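Local coordinates for protein adenosine deaminase (Burkholderia ambifaria, PDB 4GXW) that probably catalyses the zinc-dependent hydrolytic deamination of an aminopurine base or nucleoside such as adenine or adenosine, at residues G7-A12 with Y270-L275; L294-N299 with E315-H320; V48-R53 with R95-E100. All coordinates share one frame; numbering follows the deposited sequence.

Contact 1 of 3, residues G7-A12 with Y270-L275; sequences GNVPAA and YYLRTL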
ATOM      1  N   GLY A   7       7.892 -11.406  -6.118  1.00 17.47           N
ATOM      2  CA  GLY A   7       8.692 -10.505  -5.304  1.00 16.63           C
ATOM      3  C   GLY A   7      10.065 -11.045  -4.942  1.00 19.32           C
ATOM      4  O   GLY A   7      10.738 -10.497  -4.072  1.00 17.54           O
ATOM      5  N   ASN A   8      10.479 -12.118  -5.611  1.00 19.86           N
ATOM      6  CA  ASN A   8      11.743 -12.784  -5.297  1.00 17.94           C
ATOM      7  C   ASN A   8      11.890 -13.125  -3.816  1.00 18.67           C
ATOM      8  O   ASN A   8      12.996 -13.101  -3.270  1.00 20.41           O
ATOM      9  CB  ASN A   8      12.943 -11.955  -5.775  1.00 21.07           C
ATOM     10  CG  ASN A   8      12.930 -11.722  -7.275  1.00 27.16           C
ATOM     11  OD1 ASN A   8      12.362 -12.506  -8.033  1.00 28.19           O
ATOM     12  ND2 ASN A   8      13.563 -10.638  -7.709  1.00 31.58           N
ATOM     13  N   VAL A   9      10.770 -13.434  -3.169  1.00 15.68           N
ATOM     14  CA  VAL A   9      10.779 -13.857  -1.775  1.00 14.43           C
ATOM     15  C   VAL A   9      11.289 -15.300  -1.701  1.00 14.66           C
ATOM     16  O   VAL A   9      11.354 -15.990  -2.728  1.00 15.06           O
ATOM     17  CB  VAL A   9       9.372 -13.736  -1.147  1.00 14.14           C
ATOM     18  CG1 VAL A   9       8.821 -12.322  -1.329  1.00 17.60           C
ATOM     19  CG2 VAL A   9       8.412 -14.764  -1.748  1.00 14.79           C
ATOM     20  N   PRO A  10      11.676 -15.765  -0.499  1.00 15.03           N
ATOM     21  CA  PRO A  10      12.121 -17.159  -0.389  1.00 15.94           C
ATOM     22  C   PRO A  10      11.083 -18.161  -0.914  1.00 16.12           C
ATOM     23  O   PRO A  10       9.879 -17.947  -0.769  1.00 15.58           O
ATOM     24  CB  PRO A  10      12.306 -17.340   1.118  1.00 17.53           C
ATOM     25  CG  PRO A  10      12.707 -15.977   1.592  1.00 17.34           C
ATOM     26  CD  PRO A  10      11.932 -15.003   0.739  1.00 18.28           C
ATOM     27  N   ALA A  11      11.555 -19.245  -1.524  1.00 16.90           N
ATOM     28  CA  ALA A  11      10.663 -20.236  -2.103  1.00 17.93           C
ATOM     29  C   ALA A  11       9.771 -20.814  -1.013  1.00 17.87           C
ATOM     30  O   ALA A  11      10.199 -20.965   0.129  1.00 19.97           O
ATOM     31  CB  ALA A  11      11.457 -21.330  -2.787  1.00 19.83           C
ATOM     32  N   ALA A  12       8.526 -21.107  -1.366  1.00 17.64           N
ATOM     33  CA  ALA A  12       7.574 -21.664  -0.407  1.00 23.08           C
ATOM     34  C   ALA A  12       8.074 -22.990   0.159  1.00 28.34           C
ATOM     35  O   ALA A  12       8.612 -23.814  -0.575  1.00 26.22           O
ATOM     36  CB  ALA A  12       6.222 -21.845  -1.061  1.00 20.12           C
ATOM     37  N   TYR A 270      11.813  -4.961   5.417  1.00 10.21           N
ATOM     38  CA  TYR A 270      12.452  -5.155   6.711  1.00 10.62           C
ATOM     39  C   TYR A 270      12.468  -6.628   7.112  1.00  9.76           C
ATOM     40  O   TYR A 270      13.516  -7.154   7.497  1.00 11.14           O
ATOM     41  CB  TYR A 270      11.788  -4.289   7.795  1.00 10.26           C
ATOM     42  CG  TYR A 270      12.337  -4.544   9.190  1.00 10.35           C
ATOM     43  CD1 TYR A 270      13.528  -3.962   9.623  1.00 11.55           C
ATOM     44  CD2 TYR A 270      11.662  -5.379  10.072  1.00 11.41           C
ATOM     45  CE1 TYR A 270      14.019  -4.216  10.902  1.00 10.28           C
ATOM     46  CE2 TYR A 270      12.144  -5.636  11.338  1.00 11.36           C
ATOM     47  CZ  TYR A 270      13.318  -5.053  11.747  1.00 12.14           C
ATOM     48  OH  TYR A 270      13.779  -5.300  13.013  1.00 15.11           O
ATOM     49  N   TYR A 271      11.321  -7.297   7.036  1.00 11.89           N
ATOM     50  CA  TYR A 271      11.292  -8.699   7.446  1.00 10.46           C
ATOM     51  C   TYR A 271      12.037  -9.621   6.485  1.00 11.64           C
ATOM     52  O   TYR A 271      12.647 -10.586   6.928  1.00 12.91           O
ATOM     53  CB  TYR A 271       9.866  -9.196   7.764  1.00 10.30           C
ATOM     54  CG  TYR A 271       9.367  -8.654   9.090  1.00 11.16           C
ATOM     55  CD1 TYR A 271      10.022  -8.971  10.277  1.00 11.23           C
ATOM     56  CD2 TYR A 271       8.261  -7.813   9.158  1.00 10.19           C
ATOM     57  CE1 TYR A 271       9.600  -8.461  11.498  1.00 11.03           C
ATOM     58  CE2 TYR A 271       7.824  -7.299  10.375  1.00  9.84           C
ATOM     59  CZ  TYR A 271       8.497  -7.625  11.542  1.00  9.09           C
ATOM     60  OH  TYR A 271       8.068  -7.115  12.745  1.00 10.79           O
ATOM     61  N   LEU A 272      12.007  -9.316   5.188  1.00 10.86           N
ATOM     62  CA  LEU A 272      12.794 -10.090   4.220  1.00 12.04           C
ATOM     63  C   LEU A 272      14.291  -9.977   4.502  1.00 13.48           C
ATOM     64  O   LEU A 272      15.050 -10.927   4.310  1.00 15.47           O
ATOM     65  CB  LEU A 272      12.503  -9.628   2.785  1.00 12.70           C
ATOM     66  CG  LEU A 272      11.209 -10.144   2.151  1.00 11.70           C
ATOM     67  CD1 LEU A 272      10.879  -9.381   0.879  1.00 14.31           C
ATOM     68  CD2 LEU A 272      11.362 -11.620   1.852  1.00 13.89           C
ATOM     69  N   ARG A 273      14.711  -8.805   4.963  1.00 13.60           N
ATOM     70  CA  ARG A 273      16.121  -8.529   5.176  1.00 14.61           C
ATOM     71  C   ARG A 273      16.619  -9.096   6.505  1.00 14.90           C
ATOM     72  O   ARG A 273      17.757  -9.562   6.600  1.00 19.51           O
ATOM     73  CB  ARG A 273      16.337  -7.015   5.110  1.00 17.19           C
ATOM     74  CG  ARG A 273      17.770  -6.554   5.144  1.00 25.68           C
ATOM     75  CD  ARG A 273      17.858  -5.052   4.858  1.00 19.22           C
ATOM     76  NE  ARG A 273      17.086  -4.235   5.795  1.00 15.60           N
ATOM     77  CZ  ARG A 273      15.994  -3.548   5.479  1.00 14.07           C
ATOM     78  NH1 ARG A 273      15.510  -3.588   4.241  1.00 18.82           N
ATOM     79  NH2 ARG A 273      15.374  -2.824   6.403  1.00 16.38           N
ATOM     80  N   THR A 274      15.766  -9.089   7.527  1.00 14.30           N
ATOM     81  CA  THR A 274      16.205  -9.422   8.883  1.00 15.10           C
ATOM     82  C   THR A 274      15.948 -10.863   9.326  1.00 16.80           C
ATOM     83  O   THR A 274      16.633 -11.367  10.215  1.00 20.19           O
ATOM     84  CB  THR A 274      15.619  -8.445   9.947  1.00 14.05           C
ATOM     85  OG1 THR A 274      14.184  -8.474   9.895  1.00 14.87           O
ATOM     86  CG2 THR A 274      16.112  -7.035   9.708  1.00 15.72           C
ATOM     87  N   LEU A 275      14.964 -11.519   8.721  1.00 14.78           N
ATOM     88  CA  LEU A 275      14.676 -12.920   9.030  1.00 16.65           C
ATOM     89  C   LEU A 275      15.459 -13.849   8.093  1.00 17.21           C
ATOM     90  O   LEU A 275      15.571 -13.567   6.902  1.00 18.89           O
ATOM     91  CB  LEU A 275      13.177 -13.195   8.898  1.00 16.03           C
ATOM     92  CG  LEU A 275      12.253 -12.426   9.845  1.00 16.61           C
ATOM     93  CD1 LEU A 275      10.792 -12.734   9.562  1.00 15.57           C
ATOM     94  CD2 LEU A 275      12.597 -12.770  11.280  1.00 21.91           C
TER
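The N-terminal arm that precedes the first helix of the adenosine deaminase fold, helix 20-28, meets the short helix 269-274 through Val9, Pro10 and Leu272. Helix 269-274 follows strand 261-264, and the side chain of Leu272 is about 10 Å from that of Asp301, a zinc ligand. The junction is small and apolar, with Val9 and Leu272 buried. The segment 7-12 has no regular secondary structure, and the closest backbone approach is between the CA atoms of Val9 and Leu272, 7.4 Å apart.

Leu272 carries the contact with a single methyl. Its CG stands anti to the carbonyl carbon (chi1 -79°), and from there the CD2 branch reaches the arm. This methyl lies 3.6 Å from CD of Pro10, the ring carbon bonded to the proline nitrogen. CG1 of Val9 reaches the same CD2 atom at 4.1 Å, from a direction about 70° away from that of the proline carbon, so one leucine branch serves two consecutive residues of the arm. All three side chains also touch Trp280 of helix 280-283, and Leu272 touches Pro73.

Between the segments the chemistry is hydrocarbon against hydrocarbon: van der Waals contact and the exclusion of water hold the arm here, while its polar anchoring lies with other partners, Asn8 ND2 bonding to Arg69 O and Pro10 O to His320 NE2.

Contact 2 of 3, residues L294-N299 with E315-H320; sequences LKIHPN and ELMFSH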
ATOM      1  N   LEU A 294      -7.349  -9.779  14.584  1.00 10.21           N
ATOM      2  CA  LEU A 294      -7.178  -8.547  13.821  1.00 10.12           C
ATOM      3  C   LEU A 294      -7.619  -8.713  12.378  1.00 10.76           C
ATOM      4  O   LEU A 294      -7.421  -9.773  11.778  1.00 11.49           O
ATOM      5  CB  LEU A 294      -5.717  -8.096  13.856  1.00 11.30           C
ATOM      6  CG  LEU A 294      -5.119  -7.937  15.253  1.00 11.79           C
ATOM      7  CD1 LEU A 294      -3.642  -7.594  15.151  1.00 13.66           C
ATOM      8  CD2 LEU A 294      -5.859  -6.862  16.040  1.00 14.14           C
ATOM      9  N   LYS A 295      -8.221  -7.661  11.830  1.00 10.14           N
ATOM     10  CA  LYS A 295      -8.587  -7.597  10.418  1.00  8.96           C
ATOM     11  C   LYS A 295      -7.409  -7.100   9.607  1.00  9.00           C
ATOM     12  O   LYS A 295      -7.008  -5.944   9.759  1.00 10.83           O
ATOM     13  CB  LYS A 295      -9.761  -6.629  10.218  1.00  9.30           C
ATOM     14  CG  LYS A 295     -11.078  -7.090  10.806  1.00 12.70           C
ATOM     15  CD  LYS A 295     -12.215  -6.162  10.372  1.00 16.08           C
ATOM     16  CE  LYS A 295     -13.578  -6.687  10.805  1.00 24.37           C
ATOM     17  NZ  LYS A 295     -14.686  -5.883  10.208  1.00 27.66           N
ATOM     18  N   ILE A 296      -6.853  -7.954   8.758  1.00  8.80           N
ATOM     19  CA  ILE A 296      -5.770  -7.544   7.880  1.00  7.85           C
ATOM     20  C   ILE A 296      -6.213  -7.529   6.423  1.00  8.53           C
ATOM     21  O   ILE A 296      -7.220  -8.147   6.057  1.00  8.08           O
ATOM     22  CB  ILE A 296      -4.485  -8.401   8.052  1.00  8.17           C
ATOM     23  CG1 ILE A 296      -4.668  -9.806   7.461  1.00  9.68           C
ATOM     24  CG2 ILE A 296      -4.067  -8.450   9.524  1.00  9.79           C
ATOM     25  CD1 ILE A 296      -3.402 -10.670   7.527  1.00  9.42           C
ATOM     26  N   HIS A 297      -5.432  -6.845   5.597  1.00  7.66           N
ATOM     27  CA  HIS A 297      -5.718  -6.709   4.178  1.00  8.19           C
ATOM     28  C   HIS A 297      -4.392  -6.572   3.451  1.00  7.58           C
ATOM     29  O   HIS A 297      -3.627  -5.663   3.752  1.00  7.87           O
ATOM     30  CB  HIS A 297      -6.591  -5.479   3.932  1.00  7.85           C
ATOM     31  CG  HIS A 297      -6.843  -5.216   2.483  1.00  7.86           C
ATOM     32  ND1 HIS A 297      -6.169  -4.243   1.779  1.00  8.68           N
ATOM     33  CD2 HIS A 297      -7.678  -5.818   1.603  1.00  8.08           C
ATOM     34  CE1 HIS A 297      -6.585  -4.254   0.523  1.00  8.44           C
ATOM     35  NE2 HIS A 297      -7.494  -5.203   0.388  1.00  8.20           N
ATOM     36  N   PRO A 298      -4.106  -7.479   2.506  1.00  7.56           N
ATOM     37  CA  PRO A 298      -2.794  -7.490   1.845  1.00  8.07           C
ATOM     38  C   PRO A 298      -2.691  -6.494   0.688  1.00  7.31           C
ATOM     39  O   PRO A 298      -3.687  -6.241  -0.000  1.00  7.85           O
ATOM     40  CB  PRO A 298      -2.692  -8.916   1.319  1.00  9.28           C
ATOM     41  CG  PRO A 298      -4.114  -9.261   0.997  1.00  8.10           C
ATOM     42  CD  PRO A 298      -4.942  -8.612   2.073  1.00  8.20           C
ATOM     43  N   ASN A 299      -1.486  -5.957   0.481  1.00  8.10           N
ATOM     44  CA  ASN A 299      -1.244  -4.894  -0.477  1.00  8.21           C
ATOM     45  C   ASN A 299       0.174  -5.003  -1.026  1.00  9.76           C
ATOM     46  O   ASN A 299       0.992  -5.737  -0.470  1.00  9.45           O
ATOM     47  CB  ASN A 299      -1.411  -3.539   0.211  1.00  8.74           C
ATOM     48  CG  ASN A 299      -2.840  -3.247   0.572  1.00  7.55           C
ATOM     49  OD1 ASN A 299      -3.576  -2.713  -0.239  1.00  8.22           O
ATOM     50  ND2 ASN A 299      -3.244  -3.592   1.799  1.00  7.71           N
ATOM     51  N   GLU A 315      -1.653 -13.966  -3.859  1.00 10.61           N
ATOM     52  CA  GLU A 315      -1.081 -15.307  -3.982  1.00 11.97           C
ATOM     53  C   GLU A 315      -0.168 -15.653  -2.796  1.00 11.35           C
ATOM     54  O   GLU A 315      -0.279 -16.737  -2.220  1.00 10.29           O
ATOM     55  CB  GLU A 315      -0.300 -15.427  -5.291  1.00 10.70           C
ATOM     56  CG  GLU A 315       0.490 -16.723  -5.409  1.00 11.98           C
ATOM     57  CD  GLU A 315       1.281 -16.819  -6.698  1.00 13.80           C
ATOM     58  OE1 GLU A 315       0.857 -16.207  -7.704  1.00 13.85           O
ATOM     59  OE2 GLU A 315       2.333 -17.505  -6.712  1.00 13.83           O
ATOM     60  N   LEU A 316       0.712 -14.722  -2.418  1.00 10.72           N
ATOM     61  CA  LEU A 316       1.655 -14.970  -1.327  1.00 10.26           C
ATOM     62  C   LEU A 316       0.970 -15.310  -0.006  1.00 10.68           C
ATOM     63  O   LEU A 316       1.470 -16.129   0.766  1.00 11.21           O
ATOM     64  CB  LEU A 316       2.590 -13.772  -1.132  1.00 11.74           C
ATOM     65  CG  LEU A 316       3.646 -13.560  -2.217  1.00 10.01           C
ATOM     66  CD1 LEU A 316       4.428 -12.279  -1.952  1.00 14.14           C
ATOM     67  CD2 LEU A 316       4.583 -14.759  -2.316  1.00 12.82           C
ATOM     68  N   MET A 317      -0.167 -14.678   0.264  1.00 10.16           N
ATOM     69  CA  MET A 317      -0.907 -14.980   1.489  1.00 10.01           C
ATOM     70  C   MET A 317      -1.290 -16.462   1.558  1.00  9.75           C
ATOM     71  O   MET A 317      -1.230 -17.087   2.621  1.00 11.95           O
ATOM     72  CB  MET A 317      -2.160 -14.110   1.584  1.00 10.30           C
ATOM     73  CG  MET A 317      -1.884 -12.625   1.505  1.00 10.27           C
ATOM     74  SD  MET A 317      -0.869 -11.977   2.852  1.00 10.75           S
ATOM     75  CE  MET A 317      -2.072 -11.856   4.163  1.00 11.71           C
ATOM     76  N   PHE A 318      -1.663 -17.010   0.406  1.00 10.64           N
ATOM     77  CA  PHE A 318      -2.044 -18.409   0.256  1.00 12.21           C
ATOM     78  C   PHE A 318      -0.827 -19.336   0.143  1.00 12.05           C
ATOM     79  O   PHE A 318      -0.783 -20.391   0.775  1.00 13.61           O
ATOM     80  CB  PHE A 318      -2.946 -18.533  -0.980  1.00 13.16           C
ATOM     81  CG  PHE A 318      -3.428 -19.933  -1.267  1.00 14.94           C
ATOM     82  CD1 PHE A 318      -4.615 -20.397  -0.721  1.00 19.50           C
ATOM     83  CD2 PHE A 318      -2.713 -20.769  -2.115  1.00 15.53           C
ATOM     84  CE1 PHE A 318      -5.068 -21.680  -0.998  1.00 23.63           C
ATOM     85  CE2 PHE A 318      -3.163 -22.049  -2.396  1.00 16.83           C
ATOM     86  CZ  PHE A 318      -4.339 -22.504  -1.832  1.00 20.33           C
ATOM     87  N   SER A 319       0.165 -18.957  -0.660  1.00 10.94           N
ATOM     88  CA  SER A 319       1.261 -19.878  -0.956  1.00 13.67           C
ATOM     89  C   SER A 319       2.284 -19.977   0.169  1.00 11.28           C
ATOM     90  O   SER A 319       2.894 -21.020   0.356  1.00 14.73           O
ATOM     91  CB  SER A 319       1.976 -19.466  -2.250  1.00 12.52           C
ATOM     92  OG  SER A 319       2.549 -18.176  -2.113  1.00 12.16           O
ATOM     93  N   HIS A 320       2.493 -18.882   0.891  1.00 12.04           N
ATOM     94  CA  HIS A 320       3.566 -18.824   1.889  1.00 12.27           C
ATOM     95  C   HIS A 320       3.090 -18.663   3.328  1.00 12.07           C
ATOM     96  O   HIS A 320       3.748 -19.149   4.252  1.00 14.53           O
ATOM     97  CB  HIS A 320       4.544 -17.687   1.577  1.00 12.86           C
ATOM     98  CG  HIS A 320       5.434 -17.944   0.402  1.00 12.01           C
ATOM     99  ND1 HIS A 320       4.966 -18.034  -0.892  1.00 12.91           N
ATOM    100  CD2 HIS A 320       6.775 -18.120   0.329  1.00 13.80           C
ATOM    101  CE1 HIS A 320       5.978 -18.254  -1.713  1.00 12.43           C
ATOM    102  NE2 HIS A 320       7.089 -18.309  -0.997  1.00 15.03           N
TER
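Met317, Pro298 and Ile296 account for the surface buried here, and Met317 has the largest share. It extends from helix 310-319 toward strand 295-298 and lays its thioether chain against two residues of the strand. The nearest CA atoms are those of Pro298 and Met317, at 7.7 Å.

The methionine chain folds at both of its outer torsions (chi2 -63°, chi3 -79°), which lets successive atoms follow the strand. CG sits 3.8 Å from CB of Pro298, and SD is 3.9 Å from that same proline carbon. The terminal methyl then turns to Ile296, with Met317 CE 3.8 Å from Ile296 CD1. Ile296 offers this methyl from a CG1 branch held between its backbone N and carbonyl carbon (chi1 73°). Both strand residues thus touch the CE methyl, and the interface is wholly apolar and buried. His297, between them in sequence, points away from the helix, where its ND1 accepts a hydrogen bond from Asn299 ND2.

Strand 295-298 pairs in parallel with strand 261-264, and His297 packs on Val32 of strand 31-33, as expected where the last strand of a TIM barrel meets the first. Helix 310-319 lies outside this strand, and Phe331 of helix 325-338 touches Ile296, Pro298 and Met317 alike.

Contact 3 of 3, residues V48-R53 with R95-E100; sequences VALAQR and RRIAYE
Helices 44-54 and 91-106 lie side by side at Leu50 and Ile97, the segments 48-53 and 95-100 running in roughly opposite directions. The spacing is generous: their nearest CA atoms, those of Leu50 and Ile97, are 10.4 Å apart, so side chains alone span the gap between these segments.

Two touches, both loose, cross between the segments. On the buried side the CD1 methyl of Leu50 approaches the CG2 branch of Ile97 at 4.5 Å. Leu50 also packs on Leu88 and Ile97 on Leu38, which places this pair within a larger apolar layer. Toward the surface, Arg96 stretches across with every torsion near anti (chi1 -178° through chi4 175°). Its NH1 arrives 4.2 Å from CB of Ala49, the methyl standing obliquely to the guanidinium plane.

The extended arginine is steadied by its own helix. NE of Arg96 donates to OE2 of Glu100 at 2.9 Å, a nearly straight hydrogen bond (167° at the hydrogen) that is part of a salt bridge. The carboxylate carbon lies at the edge of the guanidinium and in its plane, yet OE2 is met from above the carboxylate plane. The other oxygen, Glu100 OE1, accepts from Thr46 OG1, tying this charge to helix 44-54. Arg53 makes a salt bridge back to Asp93 of helix 91-106.

Arg53 NH2 and Arg96 NH1 come within 6.2 Å, like charges whose mutual repulsion is probably eased by their separate acidic partners. Chemically, then, the contact combines a thin apolar core with a polar rim, in which Glu100 both fixes the course of Arg96 and bonds across to the facing helix through Thr46.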
ATOM      1  N   VAL A  48      13.001   5.321 -16.890  1.00 20.61           N
ATOM      2  CA  VAL A  48      13.982   5.603 -17.937  1.00 21.48           C
ATOM      3  C   VAL A  48      13.654   6.882 -18.710  1.00 22.12           C
ATOM      4  O   VAL A  48      14.521   7.740 -18.895  1.00 21.69           O
ATOM      5  CB  VAL A  48      14.105   4.406 -18.901  1.00 22.25           C
ATOM      6  CG1 VAL A  48      14.889   4.783 -20.154  1.00 23.90           C
ATOM      7  CG2 VAL A  48      14.756   3.238 -18.184  1.00 24.25           C
ATOM      8  N   ALA A  49      12.401   7.019 -19.138  1.00 21.15           N
ATOM      9  CA  ALA A  49      11.974   8.182 -19.912  1.00 23.73           C
ATOM     10  C   ALA A  49      12.140   9.465 -19.115  1.00 22.75           C
ATOM     11  O   ALA A  49      12.618  10.476 -19.640  1.00 24.76           O
ATOM     12  CB  ALA A  49      10.530   8.024 -20.356  1.00 26.94           C
ATOM     13  N   LEU A  50      11.737   9.425 -17.849  1.00 19.12           N
ATOM     14  CA  LEU A  50      11.880  10.579 -16.972  1.00 18.09           C
ATOM     15  C   LEU A  50      13.348  10.962 -16.767  1.00 21.87           C
ATOM     16  O   LEU A  50      13.707  12.141 -16.798  1.00 19.82           O
ATOM     17  CB  LEU A  50      11.213  10.305 -15.624  1.00 17.53           C
ATOM     18  CG  LEU A  50       9.686  10.213 -15.645  1.00 18.44           C
ATOM     19  CD1 LEU A  50       9.170   9.755 -14.289  1.00 20.12           C
ATOM     20  CD2 LEU A  50       9.104  11.570 -16.002  1.00 25.18           C
ATOM     21  N   ALA A  51      14.200   9.963 -16.570  1.00 20.11           N
ATOM     22  CA  ALA A  51      15.626  10.200 -16.361  1.00 23.03           C
ATOM     23  C   ALA A  51      16.285  10.826 -17.588  1.00 27.30           C
ATOM     24  O   ALA A  51      17.078  11.769 -17.479  1.00 26.61           O
ATOM     25  CB  ALA A  51      16.323   8.905 -15.989  1.00 23.95           C
ATOM     26  N   GLN A  52      15.962  10.289 -18.759  1.00 23.82           N
ATOM     27  CA  GLN A  52      16.561  10.759 -20.001  1.00 30.88           C
ATOM     28  C   GLN A  52      16.141  12.190 -20.310  1.00 37.75           C
ATOM     29  O   GLN A  52      16.949  12.991 -20.779  1.00 42.00           O
ATOM     30  CB  GLN A  52      16.200   9.823 -21.158  1.00 37.13           C
ATOM     31  CG  GLN A  52      16.809   8.433 -21.024  1.00 41.52           C
ATOM     32  CD  GLN A  52      16.264   7.446 -22.037  1.00 48.78           C
ATOM     33  OE1 GLN A  52      15.180   7.636 -22.589  1.00 52.49           O
ATOM     34  NE2 GLN A  52      17.018   6.380 -22.284  1.00 49.44           N
ATOM     35  N   ARG A  53      14.883  12.516 -20.031  1.00 34.03           N
ATOM     36  CA  ARG A  53      14.391  13.869 -20.276  1.00 38.53           C
ATOM     37  C   ARG A  53      14.953  14.892 -19.285  1.00 35.82           C
ATOM     38  O   ARG A  53      15.297  16.011 -19.670  1.00 37.77           O
ATOM     39  CB  ARG A  53      12.863  13.904 -20.260  1.00 33.65           C
ATOM     40  CG  ARG A  53      12.271  15.160 -20.891  1.00 35.52           C
ATOM     41  CD  ARG A  53      10.820  15.374 -20.483  1.00 34.01           C
ATOM     42  NE  ARG A  53      10.713  15.904 -19.128  1.00 26.53           N
ATOM     43  CZ  ARG A  53       9.753  15.576 -18.270  1.00 25.45           C
ATOM     44  NH1 ARG A  53       9.738  16.110 -17.054  1.00 26.72           N
ATOM     45  NH2 ARG A  53       8.813  14.709 -18.621  1.00 31.13           N
ATOM     46  N   ARG A  95       0.885  13.285 -13.139  1.00 10.31           N
ATOM     47  CA  ARG A  95      -0.300  12.794 -13.831  1.00  9.31           C
ATOM     48  C   ARG A  95       0.016  11.443 -14.466  1.00  9.84           C
ATOM     49  O   ARG A  95      -0.731  10.463 -14.299  1.00  9.88           O
ATOM     50  CB  ARG A  95      -0.748  13.759 -14.938  1.00  9.78           C
ATOM     51  CG  ARG A  95      -1.983  13.259 -15.694  1.00 11.75           C
ATOM     52  CD  ARG A  95      -2.094  13.780 -17.126  1.00 13.08           C
ATOM     53  NE  ARG A  95      -0.852  13.605 -17.872  1.00 13.85           N
ATOM     54  CZ  ARG A  95      -0.464  12.479 -18.465  1.00 13.17           C
ATOM     55  NH1 ARG A  95      -1.222  11.388 -18.443  1.00 15.32           N
ATOM     56  NH2 ARG A  95       0.697  12.448 -19.108  1.00 14.74           N
ATOM     57  N   ARG A  96       1.120  11.390 -15.207  1.00  9.52           N
ATOM     58  CA  ARG A  96       1.500  10.158 -15.900  1.00 10.04           C
ATOM     59  C   ARG A  96       1.659   8.965 -14.956  1.00  9.30           C
ATOM     60  O   ARG A  96       1.125   7.877 -15.216  1.00  9.73           O
ATOM     61  CB  ARG A  96       2.776  10.359 -16.726  1.00 11.10           C
ATOM     62  CG  ARG A  96       3.181   9.116 -17.495  1.00 12.28           C
ATOM     63  CD  ARG A  96       4.395   9.372 -18.359  1.00 13.34           C
ATOM     64  NE  ARG A  96       4.817   8.153 -19.039  1.00 15.21           N
ATOM     65  CZ  ARG A  96       5.797   8.091 -19.932  1.00 19.44           C
ATOM     66  NH1 ARG A  96       6.463   9.183 -20.265  1.00 19.04           N
ATOM     67  NH2 ARG A  96       6.103   6.932 -20.491  1.00 21.51           N
ATOM     68  N   ILE A  97       2.401   9.144 -13.869  1.00  9.55           N
ATOM     69  CA  ILE A  97       2.650   7.995 -13.009  1.00  9.80           C
ATOM     70  C   ILE A  97       1.397   7.569 -12.238  1.00 10.18           C
ATOM     71  O   ILE A  97       1.220   6.377 -11.972  1.00 10.07           O
ATOM     72  CB  ILE A  97       3.906   8.141 -12.104  1.00  8.81           C
ATOM     73  CG1 ILE A  97       3.783   9.310 -11.129  1.00 10.24           C
ATOM     74  CG2 ILE A  97       5.157   8.273 -12.972  1.00 10.70           C
ATOM     75  CD1 ILE A  97       4.902   9.329 -10.113  1.00 10.23           C
ATOM     76  N   ALA A  98       0.512   8.514 -11.924  1.00  8.72           N
ATOM     77  CA  ALA A  98      -0.765   8.158 -11.301  1.00  9.06           C
ATOM     78  C   ALA A  98      -1.619   7.336 -12.270  1.00  9.69           C
ATOM     79  O   ALA A  98      -2.177   6.300 -11.902  1.00 10.40           O
ATOM     80  CB  ALA A  98      -1.511   9.404 -10.828  1.00 10.70           C
ATOM     81  N   TYR A  99      -1.698   7.794 -13.515  1.00  9.24           N
ATOM     82  CA  TYR A  99      -2.498   7.125 -14.533  1.00  9.25           C
ATOM     83  C   TYR A  99      -1.953   5.724 -14.796  1.00 10.19           C
ATOM     84  O   TYR A  99      -2.725   4.762 -14.889  1.00 10.04           O
ATOM     85  CB  TYR A  99      -2.494   7.960 -15.813  1.00 11.49           C
ATOM     86  CG  TYR A  99      -3.261   7.374 -16.975  1.00 10.83           C
ATOM     87  CD1 TYR A  99      -4.640   7.499 -17.061  1.00 11.84           C
ATOM     88  CD2 TYR A  99      -2.595   6.715 -18.006  1.00 13.60           C
ATOM     89  CE1 TYR A  99      -5.334   6.983 -18.139  1.00 13.16           C
ATOM     90  CE2 TYR A  99      -3.289   6.192 -19.092  1.00 15.93           C
ATOM     91  CZ  TYR A  99      -4.658   6.329 -19.149  1.00 14.81           C
ATOM     92  OH  TYR A  99      -5.355   5.810 -20.226  1.00 16.00           O
ATOM     93  N   GLU A 100      -0.629   5.600 -14.900  1.00  9.73           N
ATOM     94  CA  GLU A 100      -0.024   4.299 -15.196  1.00 10.88           C
ATOM     95  C   GLU A 100      -0.147   3.313 -14.036  1.00 10.11           C
ATOM     96  O   GLU A 100      -0.356   2.122 -14.257  1.00 10.28           O
ATOM     97  CB  GLU A 100       1.435   4.457 -15.649  1.00  9.80           C
ATOM     98  CG  GLU A 100       1.539   5.178 -16.982  1.00 11.83           C
ATOM     99  CD  GLU A 100       2.944   5.290 -17.536  1.00 12.11           C
ATOM    100  OE1 GLU A 100       3.909   4.859 -16.868  1.00 14.90           O
ATOM    101  OE2 GLU A 100       3.083   5.820 -18.667  1.00 13.75           O
TER

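Contacts 1 and 2 adjoin, their centres 15 Å apart, and are joined by a probable hydrogen bond of 2.8 Å between Pro10 O and His320 NE2. Contact 3 stands apart: its centre is 29 Å from that of contact 1 and 30 Å from that of contact 2, with nearest atoms about 17 Å and 15 Å away, and it lies across the chain's centre from contact 2. None of the three includes a ligand of the zinc site of His35, His37, His216 and Asp301. The side chains of Leu272 in contact 1 and Pro298 in contact 2 each lie about 13 Å from the zinc ion, while in contact 3 that of Ile97 is about 9 Å from that of His37.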